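Local coordinates for protein GDP-L-fucose synthase (Campylobacter jejuni subsp. jejuni serotype O:2, PDB 7M13) that binds NADP(H) and probably acts as an epimerase-reductase on GDP-linked sugars, making GDP-D-glycero-L-gluco-heptose for the capsular polysaccharide, at residues 60-65 and 102-107; 164-169 and 276-281; 239-244 and 282-287; 251-256 and 327-332. All coordinates share one frame; numbering follows the deposited sequence. Where two conformers were deposited one is given.

Contact 1 (60-65 and 102-107)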
# COMPACT_ATOMS: atom_id res chain seq x y z
N LYS B 60 -3.20 8.37 26.03
CA LYS B 60 -2.91 6.94 26.30
C LYS B 60 -4.19 6.11 26.25
O LYS B 60 -4.46 5.33 27.18
CB LYS B 60 -2.20 6.79 27.65
CG LYS B 60 -0.86 7.50 27.77
CD LYS B 60 0.20 6.85 26.90
CE LYS B 60 1.59 7.35 27.23
NZ LYS B 60 2.63 6.66 26.42
N PRO B 61 -4.98 6.15 25.15
CA PRO B 61 -6.13 5.26 25.04
C PRO B 61 -5.72 3.78 25.12
O PRO B 61 -4.64 3.39 24.70
CB PRO B 61 -6.76 5.62 23.69
CG PRO B 61 -5.60 6.13 22.88
CD PRO B 61 -4.70 6.83 23.87
N GLU B 62 -6.60 2.95 25.66
CA GLU B 62 -6.35 1.51 25.82
C GLU B 62 -6.90 0.72 24.63
O GLU B 62 -6.33 -0.29 24.31
CB GLU B 62 -7.05 1.03 27.10
CG GLU B 62 -6.43 1.61 28.37
CD GLU B 62 -7.15 1.12 29.61
OE1 GLU B 62 -6.94 -0.07 29.99
OE2 GLU B 62 -7.95 1.91 30.14
N TYR B 63 -7.93 1.23 23.98
CA TYR B 63 -8.65 0.58 22.85
C TYR B 63 -8.92 1.66 21.83
O TYR B 63 -9.25 2.82 22.16
CB TYR B 63 -9.95 -0.08 23.33
CG TYR B 63 -9.65 -1.20 24.26
CD1 TYR B 63 -9.40 -2.48 23.81
CD2 TYR B 63 -9.61 -1.00 25.63
CE1 TYR B 63 -9.07 -3.50 24.66
CE2 TYR B 63 -9.28 -2.02 26.51
CZ TYR B 63 -9.00 -3.28 26.02
OH TYR B 63 -8.66 -4.29 26.88
N VAL B 64 -8.76 1.32 20.55
CA VAL B 64 -8.97 2.25 19.43
C VAL B 64 -9.93 1.64 18.41
O VAL B 64 -9.71 0.47 17.97
CB VAL B 64 -7.62 2.58 18.77
CG1 VAL B 64 -7.83 3.45 17.54
CG2 VAL B 64 -6.66 3.26 19.76
N PHE B 65 -10.96 2.38 18.03
CA PHE B 65 -11.79 2.11 16.84
C PHE B 65 -11.45 3.14 15.79
O PHE B 65 -11.70 4.35 16.01
CB PHE B 65 -13.28 2.11 17.18
CG PHE B 65 -13.71 1.05 18.15
CD1 PHE B 65 -14.16 -0.18 17.69
CD2 PHE B 65 -13.81 1.31 19.51
CE1 PHE B 65 -14.57 -1.17 18.56
CE2 PHE B 65 -14.24 0.31 20.37
CZ PHE B 65 -14.66 -0.90 19.89
N ASN B 102 1.24 1.54 23.45
CA ASN B 102 0.83 0.30 24.16
C ASN B 102 -0.68 0.18 24.21
O ASN B 102 -1.27 -0.28 25.19
CB ASN B 102 1.49 0.25 25.54
CG ASN B 102 3.00 0.29 25.38
OD1 ASN B 102 3.57 -0.64 24.83
ND2 ASN B 102 3.62 1.40 25.76
N VAL B 103 -1.37 0.64 23.16
CA VAL B 103 -2.81 0.34 22.97
C VAL B 103 -2.98 -1.18 23.07
O VAL B 103 -2.16 -1.94 22.55
CB VAL B 103 -3.28 0.89 21.62
CG1 VAL B 103 -4.57 0.18 21.17
CG2 VAL B 103 -3.44 2.40 21.67
N LYS B 104 -4.00 -1.62 23.80
CA LYS B 104 -4.26 -3.06 23.95
C LYS B 104 -4.82 -3.67 22.67
O LYS B 104 -4.30 -4.70 22.24
CB LYS B 104 -5.20 -3.29 25.13
CG LYS B 104 -4.60 -2.85 26.44
CD LYS B 104 -5.50 -3.03 27.63
CE LYS B 104 -4.78 -2.75 28.93
NZ LYS B 104 -4.48 -1.29 29.10
N LYS B 105 -5.83 -3.06 22.07
CA LYS B 105 -6.43 -3.60 20.86
C LYS B 105 -6.99 -2.48 20.00
O LYS B 105 -7.38 -1.43 20.54
CB LYS B 105 -7.57 -4.52 21.28
CG LYS B 105 -7.84 -5.68 20.39
CD LYS B 105 -8.53 -6.76 21.21
CE LYS B 105 -9.17 -7.68 20.24
NZ LYS B 105 -9.77 -8.81 20.96
N LEU B 106 -6.96 -2.68 18.69
CA LEU B 106 -7.45 -1.71 17.70
C LEU B 106 -8.30 -2.46 16.69
O LEU B 106 -7.93 -3.58 16.33
CB LEU B 106 -6.23 -1.07 17.03
CG LEU B 106 -6.49 -0.03 15.92
CD1 LEU B 106 -5.39 1.03 15.92
CD2 LEU B 106 -6.58 -0.70 14.56
N VAL B 107 -9.38 -1.82 16.27
CA VAL B 107 -10.21 -2.31 15.14
C VAL B 107 -10.19 -1.27 14.04
O VAL B 107 -10.40 -0.09 14.31
CB VAL B 107 -11.64 -2.62 15.58
CG1 VAL B 107 -12.54 -2.85 14.36
CG2 VAL B 107 -11.66 -3.80 16.51
O HOH W 1 2.72 3.82 26.98
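V103 meets both P61 and V64. Its CG2 lies 3.4 Å from P61 O and 3.8 Å from V64 CG2, and the two valine side chains cross at about a right angle. F56 of helix 49-59 packs on the same group. K104 follows with two bonds to E62. Its N donates to E62 O at 2.7 Å, and its NZ forms a salt bridge with E62 OE1 at 2.9 Å. The lysine chain is extended as far as CE and bends at the last torsion (chi4 71°), which turns NZ to the anti side of E62 OE1, a little out of the carboxylate plane. On the way CB sits off-centre over the Y63 ring. K105 opens the parallel strand pairing of the Rossmann beta-alpha-beta unit 63-66, 80-100, 105-111. Its O takes the N-H of V64 at 3.1 Å, and its CB touches Y63 CD1. L106 rests CD1 on V64 CG1 at 3.8 Å, on the face packed by helix 80-100. V107 N donates to V64 O at 2.9 Å, and its CB lies against F65 CD1. Between the two segments the salt bridge lies at the strand entrance; further along, backbone bonds and apolar contacts join them, and the charge of K105 is met by D262.

Contact 2 (164-169 and 276-281). With NAP (NADP nicotinamide-adenine-dinucleotide phosphate), chain E.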
# COMPACT_ATOMS: atom_id res chain seq x y z
N THR B 164 -8.68 -6.02 11.33
CA THR B 164 -9.37 -5.34 10.22
C THR B 164 -10.68 -6.06 9.93
O THR B 164 -10.65 -7.29 9.67
CB THR B 164 -8.53 -5.26 8.94
OG1 THR B 164 -7.37 -4.45 9.27
CG2 THR B 164 -9.26 -4.61 7.80
N LEU B 165 -11.77 -5.31 9.92
CA LEU B 165 -13.11 -5.78 9.53
C LEU B 165 -13.49 -5.08 8.23
O LEU B 165 -13.36 -3.86 8.14
CB LEU B 165 -14.11 -5.43 10.63
CG LEU B 165 -13.80 -5.94 12.03
CD1 LEU B 165 -14.90 -5.52 13.02
CD2 LEU B 165 -13.64 -7.46 12.03
N VAL B 166 -13.96 -5.83 7.25
CA VAL B 166 -14.16 -5.32 5.88
C VAL B 166 -15.64 -5.40 5.51
O VAL B 166 -16.21 -6.48 5.64
CB VAL B 166 -13.30 -6.10 4.88
CG1 VAL B 166 -13.35 -5.48 3.50
CG2 VAL B 166 -11.86 -6.21 5.37
N LEU B 167 -16.21 -4.30 5.02
CA LEU B 167 -17.64 -4.24 4.63
C LEU B 167 -17.79 -3.58 3.27
O LEU B 167 -16.84 -2.97 2.75
CB LEU B 167 -18.45 -3.48 5.68
CG LEU B 167 -18.05 -2.04 5.95
CD1 LEU B 167 -19.29 -1.20 6.24
CD2 LEU B 167 -17.09 -1.93 7.10
N ASN B 168 -19.00 -3.68 2.71
CA ASN B 168 -19.32 -3.12 1.38
C ASN B 168 -20.14 -1.83 1.45
O ASN B 168 -19.76 -0.89 0.77
CB ASN B 168 -20.05 -4.17 0.55
CG ASN B 168 -19.06 -5.16 -0.03
OD1 ASN B 168 -18.03 -4.74 -0.57
ND2 ASN B 168 -19.41 -6.44 -0.03
N ASN B 169 -21.26 -1.80 2.17
CA ASN B 169 -22.15 -0.60 2.18
C ASN B 169 -22.72 -0.45 3.57
O ASN B 169 -23.39 -1.36 4.05
CB ASN B 169 -23.32 -0.65 1.18
CG ASN B 169 -22.88 -0.70 -0.26
OD1 ASN B 169 -22.45 0.32 -0.81
ND2 ASN B 169 -22.93 -1.89 -0.83
N HIS B 276 -7.56 -10.37 7.85
CA HIS B 276 -8.74 -9.49 7.89
C HIS B 276 -10.00 -10.34 7.92
O HIS B 276 -9.94 -11.56 7.61
CB HIS B 276 -8.74 -8.52 6.71
CG HIS B 276 -8.67 -9.14 5.37
ND1 HIS B 276 -7.52 -9.66 4.87
CD2 HIS B 276 -9.65 -9.35 4.45
CE1 HIS B 276 -7.77 -10.16 3.66
NE2 HIS B 276 -9.07 -9.98 3.39
N ILE B 277 -11.11 -9.74 8.32
CA ILE B 277 -12.40 -10.49 8.46
C ILE B 277 -13.48 -9.71 7.75
O ILE B 277 -13.74 -8.56 8.11
CB ILE B 277 -12.79 -10.64 9.94
CG1 ILE B 277 -11.62 -11.03 10.85
CG2 ILE B 277 -13.96 -11.59 10.06
CD1 ILE B 277 -11.96 -10.92 12.31
N ASN B 278 -14.20 -10.37 6.86
CA ASN B 278 -15.36 -9.72 6.23
C ASN B 278 -16.52 -9.66 7.24
O ASN B 278 -16.72 -10.60 8.01
CB ASN B 278 -15.86 -10.52 5.04
CG ASN B 278 -14.87 -10.55 3.91
OD1 ASN B 278 -14.02 -9.65 3.77
ND2 ASN B 278 -15.01 -11.58 3.07
N ILE B 279 -17.26 -8.56 7.22
CA ILE B 279 -18.48 -8.43 8.05
C ILE B 279 -19.61 -8.05 7.11
O ILE B 279 -19.37 -7.53 6.01
CB ILE B 279 -18.28 -7.45 9.23
CG1 ILE B 279 -17.98 -6.02 8.79
CG2 ILE B 279 -17.23 -7.99 10.18
CD1 ILE B 279 -17.98 -5.01 9.92
N GLY B 280 -20.83 -8.34 7.53
CA GLY B 280 -21.98 -8.18 6.64
C GLY B 280 -23.11 -9.07 7.09
O GLY B 280 -23.01 -9.71 8.12
N THR B 281 -24.16 -9.11 6.29
CA THR B 281 -25.35 -9.93 6.61
C THR B 281 -25.37 -11.21 5.77
O THR B 281 -26.18 -12.06 6.08
CB THR B 281 -26.63 -9.12 6.37
OG1 THR B 281 -26.74 -8.86 4.97
CG2 THR B 281 -26.68 -7.83 7.15
PA NAP E . -17.81 8.73 7.45
O1A NAP E . -17.43 9.16 6.07
O2A NAP E . -19.28 8.82 7.81
O5B NAP E . -17.04 9.54 8.55
C5B NAP E . -15.63 9.71 8.48
C4B NAP E . -15.24 10.59 9.63
O4B NAP E . -13.80 10.69 9.62
C3B NAP E . -15.79 12.03 9.55
O3B NAP E . -16.47 12.35 10.76
C2B NAP E . -14.54 12.87 9.30
O2B NAP E . -14.56 14.14 9.96
C1B NAP E . -13.45 12.02 9.94
N9A NAP E . -12.15 12.32 9.39
C8A NAP E . -11.73 12.22 8.10
N7A NAP E . -10.52 12.68 7.89
C5A NAP E . -10.12 13.14 9.12
C6A NAP E . -8.94 13.77 9.55
N6A NAP E . -7.92 14.09 8.74
N1A NAP E . -8.87 14.11 10.86
C2A NAP E . -9.90 13.82 11.66
N3A NAP E . -11.06 13.24 11.36
C4A NAP E . -11.11 12.94 10.06
O3 NAP E . -17.31 7.23 7.67
PN NAP E . -18.16 5.90 7.69
O1N NAP E . -19.03 5.89 6.49
O2N NAP E . -18.75 5.79 9.04
O5D NAP E . -16.99 4.81 7.51
C5D NAP E . -16.38 4.22 8.64
C4D NAP E . -15.37 3.22 8.14
O4D NAP E . -16.06 2.16 7.42
C3D NAP E . -14.31 3.78 7.18
O3D NAP E . -13.05 3.13 7.38
C2D NAP E . -14.92 3.45 5.85
O2D NAP E . -13.97 3.45 4.78
C1D NAP E . -15.50 2.08 6.11
N1N NAP E . -16.54 1.74 5.10
C2N NAP E . -17.68 2.48 4.98
C3N NAP E . -18.57 2.21 4.00
C7N NAP E . -19.83 2.99 3.80
O7N NAP E . -20.68 2.57 2.99
N7N NAP E . -19.98 4.10 4.52
C4N NAP E . -18.36 1.09 3.11
C5N NAP E . -17.15 0.32 3.32
C6N NAP E . -16.29 0.70 4.22
P2B NAP E . -15.40 15.37 9.32
O1X NAP E . -16.82 15.04 9.66
O2X NAP E . -15.10 15.49 7.90
O3X NAP E . -14.86 16.60 10.09
O HOH W 2 -20.45 -6.20 3.87
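Segments 164-169 and 276-281 run as neighbouring parallel strands, with L165 opposite I277 and V166 opposite N278, before the chains diverge beyond I279. This is part of the central parallel sheet of the Rossmann fold, where strand 162-171 pairs with the short strand 277-278. Three backbone bonds hold the pairing. I277 N donates to T164 O at 2.8 Å, V166 N to I277 O at 2.9 Å, and I279 N to V166 O at 2.8 Å. The last is almost straight, with an N-H...O angle of 171°.

On the face that carries L165 and I277, the two side chains lie side by side and point the same way. L165 CD2 touches I277 CD1 at 3.9 Å. I279 adds to this layer. Its CG1 sits between the backbone N and the carbonyl carbon (chi1 62°), and its CD1 reaches L165 CB at 4.0 Å. Helix 247-260 packs on this layer through T257 and V253. On the other face V166 CG2 lies near H276 CD2, and V166 CB lies near N278 OD1. The amide of N278 is held by Y115 and by the backbone of D320, so this buried polar group is satisfied outside the pair.

The end of strand 162-171 meets the cofactor. L167 CG approaches the nicotinamide ring, and N168 O lies 3.4 Å from its C4N. Where the strands part, a water bridges them: it accepts from N168 N and donates to I279 O at 2.7 Å.

Contact 3 (239-244 and 282-287)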
# COMPACT_ATOMS: atom_id res chain seq x y z
N LYS B 239 -31.30 -4.55 -11.80
CA LYS B 239 -30.76 -5.90 -11.45
C LYS B 239 -29.46 -5.76 -10.64
O LYS B 239 -29.10 -6.75 -10.00
CB LYS B 239 -30.56 -6.74 -12.72
CG LYS B 239 -31.84 -7.06 -13.49
CD LYS B 239 -31.61 -7.85 -14.76
CE LYS B 239 -32.86 -8.02 -15.60
NZ LYS B 239 -32.86 -7.15 -16.80
N VAL B 240 -28.81 -4.60 -10.64
CA VAL B 240 -27.56 -4.35 -9.85
C VAL B 240 -27.80 -4.79 -8.40
O VAL B 240 -28.77 -4.34 -7.78
CB VAL B 240 -27.13 -2.87 -9.90
CG1 VAL B 240 -26.23 -2.51 -8.73
CG2 VAL B 240 -26.46 -2.50 -11.21
N ARG B 241 -26.93 -5.64 -7.85
CA ARG B 241 -27.11 -6.15 -6.47
C ARG B 241 -26.14 -5.44 -5.53
O ARG B 241 -25.02 -5.13 -5.93
CB ARG B 241 -26.92 -7.67 -6.40
CG ARG B 241 -27.83 -8.42 -7.37
CD ARG B 241 -27.78 -9.92 -7.21
NE ARG B 241 -28.42 -10.34 -5.99
CZ ARG B 241 -29.73 -10.44 -5.78
NH1 ARG B 241 -30.59 -10.15 -6.75
NH2 ARG B 241 -30.17 -10.83 -4.60
N ARG B 242 -26.58 -5.21 -4.30
CA ARG B 242 -25.74 -4.62 -3.23
C ARG B 242 -26.08 -5.30 -1.92
O ARG B 242 -27.24 -5.75 -1.76
CB ARG B 242 -26.05 -3.12 -3.11
CG ARG B 242 -25.32 -2.26 -4.12
CD ARG B 242 -25.71 -0.82 -3.88
NE ARG B 242 -25.31 0.04 -4.98
CZ ARG B 242 -26.08 0.34 -6.03
NH1 ARG B 242 -25.61 1.15 -6.96
NH2 ARG B 242 -27.30 -0.16 -6.12
N GLU B 243 -25.08 -5.39 -1.03
CA GLU B 243 -25.14 -5.88 0.35
C GLU B 243 -25.14 -4.62 1.22
O GLU B 243 -24.53 -3.62 0.79
CB GLU B 243 -23.86 -6.67 0.65
CG GLU B 243 -23.88 -7.36 1.98
CD GLU B 243 -22.57 -7.97 2.36
OE1 GLU B 243 -21.48 -7.74 1.64
OE2 GLU B 243 -22.61 -8.70 3.35
N PHE B 244 -25.82 -4.65 2.36
CA PHE B 244 -25.82 -3.51 3.31
C PHE B 244 -25.59 -4.05 4.71
O PHE B 244 -25.96 -5.21 5.03
CB PHE B 244 -27.14 -2.72 3.25
CG PHE B 244 -27.46 -2.17 1.90
CD1 PHE B 244 -27.00 -0.92 1.52
CD2 PHE B 244 -28.22 -2.90 1.00
CE1 PHE B 244 -27.27 -0.41 0.26
CE2 PHE B 244 -28.49 -2.38 -0.26
CZ PHE B 244 -28.01 -1.14 -0.62
N GLY B 282 -24.52 -11.30 4.74
CA GLY B 282 -24.36 -12.51 3.92
C GLY B 282 -25.39 -12.57 2.81
O GLY B 282 -25.38 -13.54 2.05
N ILE B 283 -26.21 -11.54 2.69
CA ILE B 283 -27.39 -11.53 1.78
C ILE B 283 -27.32 -10.25 0.97
O ILE B 283 -27.04 -9.16 1.56
CB ILE B 283 -28.68 -11.60 2.62
CG1 ILE B 283 -28.71 -12.86 3.49
CG2 ILE B 283 -29.89 -11.51 1.70
CD1 ILE B 283 -29.38 -12.69 4.84
N ASP B 284 -27.55 -10.32 -0.34
CA ASP B 284 -27.64 -9.09 -1.16
C ASP B 284 -29.04 -8.99 -1.78
O ASP B 284 -29.82 -9.97 -1.67
CB ASP B 284 -26.53 -8.99 -2.19
CG ASP B 284 -26.49 -10.05 -3.27
OD1 ASP B 284 -27.36 -10.94 -3.26
OD2 ASP B 284 -25.55 -9.97 -4.09
N TYR B 285 -29.28 -7.82 -2.36
CA TYR B 285 -30.60 -7.43 -2.92
C TYR B 285 -30.35 -6.68 -4.22
O TYR B 285 -29.40 -5.88 -4.31
CB TYR B 285 -31.35 -6.55 -1.94
CG TYR B 285 -31.74 -7.22 -0.64
CD1 TYR B 285 -32.99 -7.77 -0.48
CD2 TYR B 285 -30.88 -7.27 0.43
CE1 TYR B 285 -33.39 -8.34 0.72
CE2 TYR B 285 -31.24 -7.85 1.63
CZ TYR B 285 -32.50 -8.40 1.78
OH TYR B 285 -32.89 -8.97 2.96
N SER B 286 -31.24 -6.88 -5.20
CA SER B 286 -31.27 -6.01 -6.40
C SER B 286 -31.73 -4.61 -5.97
O SER B 286 -32.44 -4.50 -4.95
CB SER B 286 -32.17 -6.57 -7.47
OG SER B 286 -33.52 -6.49 -7.07
N ILE B 287 -31.31 -3.60 -6.71
CA ILE B 287 -31.77 -2.20 -6.51
C ILE B 287 -33.30 -2.16 -6.66
O ILE B 287 -33.94 -1.42 -5.92
CB ILE B 287 -31.02 -1.21 -7.43
CG1 ILE B 287 -31.42 0.24 -7.12
CG2 ILE B 287 -31.20 -1.53 -8.90
CD1 ILE B 287 -31.24 0.63 -5.66
O HOH W 3 -27.87 -6.65 2.43
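Segments 239-244 and 282-287 run roughly antiparallel, with R242 and Y285 as a hydrogen-bonded pair and R241 and S286 as a non-hydrogen-bonded one. R242 N donates to Y285 O at 2.9 Å, and Y285 N returns a bond to R242 O at 3.0 Å. I287 N adds a third, to V240 O at 2.9 Å. Beyond the paired residues, a water accepts from F244 N and donates to I283 O.

The main side-chain contact is the salt bridge of R241 with D284. R241 comes side-on and puts NE and NH2 on the same oxygen, D284 OD1, at 3.0 and 3.1 Å. Both donors reach OD1 from one face of the carboxylate, well above its plane, while OD1 lies almost in the plane of the guanidinium. The two flat groups are turned 68° apart. A bend in the arginine chain at chi3 (71°) brings the group back over the neighbouring strand, and S286 N lies over one of its faces.

This antiparallel strand 285-286 is an edge addition to the otherwise parallel Rossmann sheet, and it leads straight into helix 287-298. S286 is the N-cap of that helix.

On the R242 side, the extended arginine runs alongside I287, with NH2 4.0 Å from I287 CD1. V240 CG1 lies over one face of its guanidinium, and R242 probably binds the substrate. E243 leans its CG on I283 O at 3.7 Å, and its OE1 accepts from M319 N and N168 ND2.

Contact 4 (251-256 and 327-332)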
# COMPACT_ATOMS: atom_id res chain seq x y z
N ALA B 251 -21.42 -1.76 14.83
CA ALA B 251 -20.95 -1.50 16.21
C ALA B 251 -20.91 -2.81 16.98
O ALA B 251 -19.93 -3.11 17.68
CB ALA B 251 -21.84 -0.48 16.86
N ASP B 252 -21.95 -3.64 16.85
CA ASP B 252 -22.01 -4.94 17.59
C ASP B 252 -20.81 -5.81 17.23
O ASP B 252 -20.20 -6.38 18.15
CB ASP B 252 -23.26 -5.77 17.29
CG ASP B 252 -24.51 -5.32 18.02
OD1 ASP B 252 -24.37 -4.44 18.89
OD2 ASP B 252 -25.60 -5.87 17.71
N VAL B 253 -20.50 -5.97 15.94
CA VAL B 253 -19.40 -6.90 15.56
C VAL B 253 -18.06 -6.25 15.95
O VAL B 253 -17.15 -6.96 16.33
CB VAL B 253 -19.42 -7.38 14.09
CG1 VAL B 253 -19.23 -6.25 13.09
CG2 VAL B 253 -18.42 -8.50 13.87
N ALA B 254 -17.95 -4.92 15.86
CA ALA B 254 -16.71 -4.25 16.29
C ALA B 254 -16.47 -4.46 17.78
O ALA B 254 -15.34 -4.81 18.19
CB ALA B 254 -16.77 -2.79 15.91
N ILE B 255 -17.53 -4.35 18.59
CA ILE B 255 -17.38 -4.58 20.04
C ILE B 255 -17.16 -6.07 20.31
O ILE B 255 -16.32 -6.48 21.14
CB ILE B 255 -18.58 -4.01 20.82
CG1 ILE B 255 -18.63 -2.49 20.67
CG2 ILE B 255 -18.46 -4.47 22.26
CD1 ILE B 255 -19.96 -1.88 21.06
N TYR B 256 -17.86 -6.95 19.59
CA TYR B 256 -17.63 -8.40 19.73
C TYR B 256 -16.17 -8.76 19.43
O TYR B 256 -15.55 -9.59 20.11
CB TYR B 256 -18.56 -9.18 18.81
CG TYR B 256 -18.38 -10.65 18.91
CD1 TYR B 256 -19.09 -11.37 19.85
CD2 TYR B 256 -17.51 -11.34 18.08
CE1 TYR B 256 -18.90 -12.74 19.98
CE2 TYR B 256 -17.30 -12.70 18.21
CZ TYR B 256 -18.01 -13.40 19.16
OH TYR B 256 -17.85 -14.75 19.30
N LEU B 327 -16.33 -17.39 14.02
CA LEU B 327 -15.70 -16.71 15.18
C LEU B 327 -16.78 -16.27 16.16
O LEU B 327 -16.39 -15.80 17.24
CB LEU B 327 -14.86 -15.54 14.69
CG LEU B 327 -13.59 -15.94 13.95
CD1 LEU B 327 -12.99 -14.76 13.21
CD2 LEU B 327 -12.57 -16.49 14.94
N GLY B 328 -18.05 -16.48 15.82
CA GLY B 328 -19.15 -16.42 16.79
C GLY B 328 -20.00 -15.18 16.72
O GLY B 328 -20.73 -14.91 17.71
N TRP B 329 -20.00 -14.46 15.60
CA TRP B 329 -20.90 -13.31 15.40
C TRP B 329 -21.70 -13.48 14.11
O TRP B 329 -21.13 -13.85 13.06
CB TRP B 329 -20.13 -11.97 15.37
CG TRP B 329 -21.05 -10.81 15.12
CD1 TRP B 329 -21.68 -10.06 16.08
CD2 TRP B 329 -21.50 -10.28 13.86
NE1 TRP B 329 -22.46 -9.11 15.48
CE2 TRP B 329 -22.35 -9.19 14.14
CE3 TRP B 329 -21.19 -10.56 12.52
CZ2 TRP B 329 -22.96 -8.44 13.13
CZ3 TRP B 329 -21.79 -9.81 11.53
CH2 TRP B 329 -22.63 -8.74 11.83
N LYS B 330 -22.98 -13.15 14.16
CA LYS B 330 -23.80 -12.95 12.95
C LYS B 330 -24.73 -11.79 13.20
O LYS B 330 -24.98 -11.40 14.36
CB LYS B 330 -24.55 -14.23 12.55
CG LYS B 330 -25.46 -14.78 13.62
CD LYS B 330 -25.97 -16.16 13.33
CE LYS B 330 -27.16 -16.51 14.20
NZ LYS B 330 -28.41 -16.03 13.58
N HIS B 331 -25.20 -11.23 12.10
CA HIS B 331 -25.99 -10.00 12.11
C HIS B 331 -27.36 -10.26 12.77
O HIS B 331 -27.85 -11.39 12.70
CB HIS B 331 -26.14 -9.49 10.69
CG HIS B 331 -27.11 -10.27 9.89
ND1 HIS B 331 -26.80 -11.47 9.31
CD2 HIS B 331 -28.38 -9.97 9.53
CE1 HIS B 331 -27.86 -11.92 8.66
NE2 HIS B 331 -28.85 -11.02 8.79
N LYS B 332 -27.94 -9.21 13.29
CA LYS B 332 -29.29 -9.23 13.90
C LYS B 332 -30.31 -8.40 13.10
O LYS B 332 -31.51 -8.63 13.33
CB LYS B 332 -29.23 -8.63 15.30
CG LYS B 332 -28.33 -9.36 16.28
CD LYS B 332 -28.20 -8.62 17.59
CE LYS B 332 -27.24 -9.28 18.56
NZ LYS B 332 -27.67 -9.14 19.97
O HOH W 4 -25.30 -7.85 15.85
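V253 CB sits over the face of the W329 indole, 3.4 Å from CE2, and lies 3.6 Å from the centroid of the five-membered ring. V253 CG2 leans on the same ring system, 3.6 Å from CD2. H331 N lies over the opposite face, toward the rim, and the indole is sandwiched between V253 and its own loop. W329 CG is anti to the backbone N (chi1 178°), which carries the ring from the loop onto the helix. W329 CB in turn lies over one face of the Y256 ring, 3.8 Å from CD2. The two rings themselves meet obliquely, with planes at 48°.

The loop 327-332 follows helix 322-326, which ends in a Schellman motif with G328 at positive phi. It packs against helix 247-260, one of the helices that flank the Rossmann sheet. I324 of helix 322-326 touches both V253 and W329.

The hydrogen bonds are few. Y256 OH donates to L327 O at 2.7 Å, in the carbonyl plane and on a lone pair. The oxygen lies at the edge of the tyrosine ring. In the conformer of D252 given, a water tentatively links D252 OD2 to W329 NE1, the bond from NE1 being weak.

Charge plays a looser part. In that same conformer K332 NZ stays beyond salt-bridge distance of D252 OD2, and the stronger ionic partner of D252 is R31, at OD1.

In the fold
Contacts 1, 2 and 3 belong to one sheet, and contact 4 joins a helix beside it to the loop 327-332. Contacts 1 and 2 are buried parallel pairings on the adjacent strands 105-111 and 162-171, and V107 touches L165 between them. Contact 3 is antiparallel and at the surface, with its side-chain chemistry centred on an ion pair. Contact 2 has no ion pair between its segments and reaches the cofactor. Contacts 2 and 3 meet at E243, whose O takes a hydrogen bond from N169. Contact 4 is partly buried and relies on aromatic packing. Its helix touches contact 1 through A254 and contact 2 through V253.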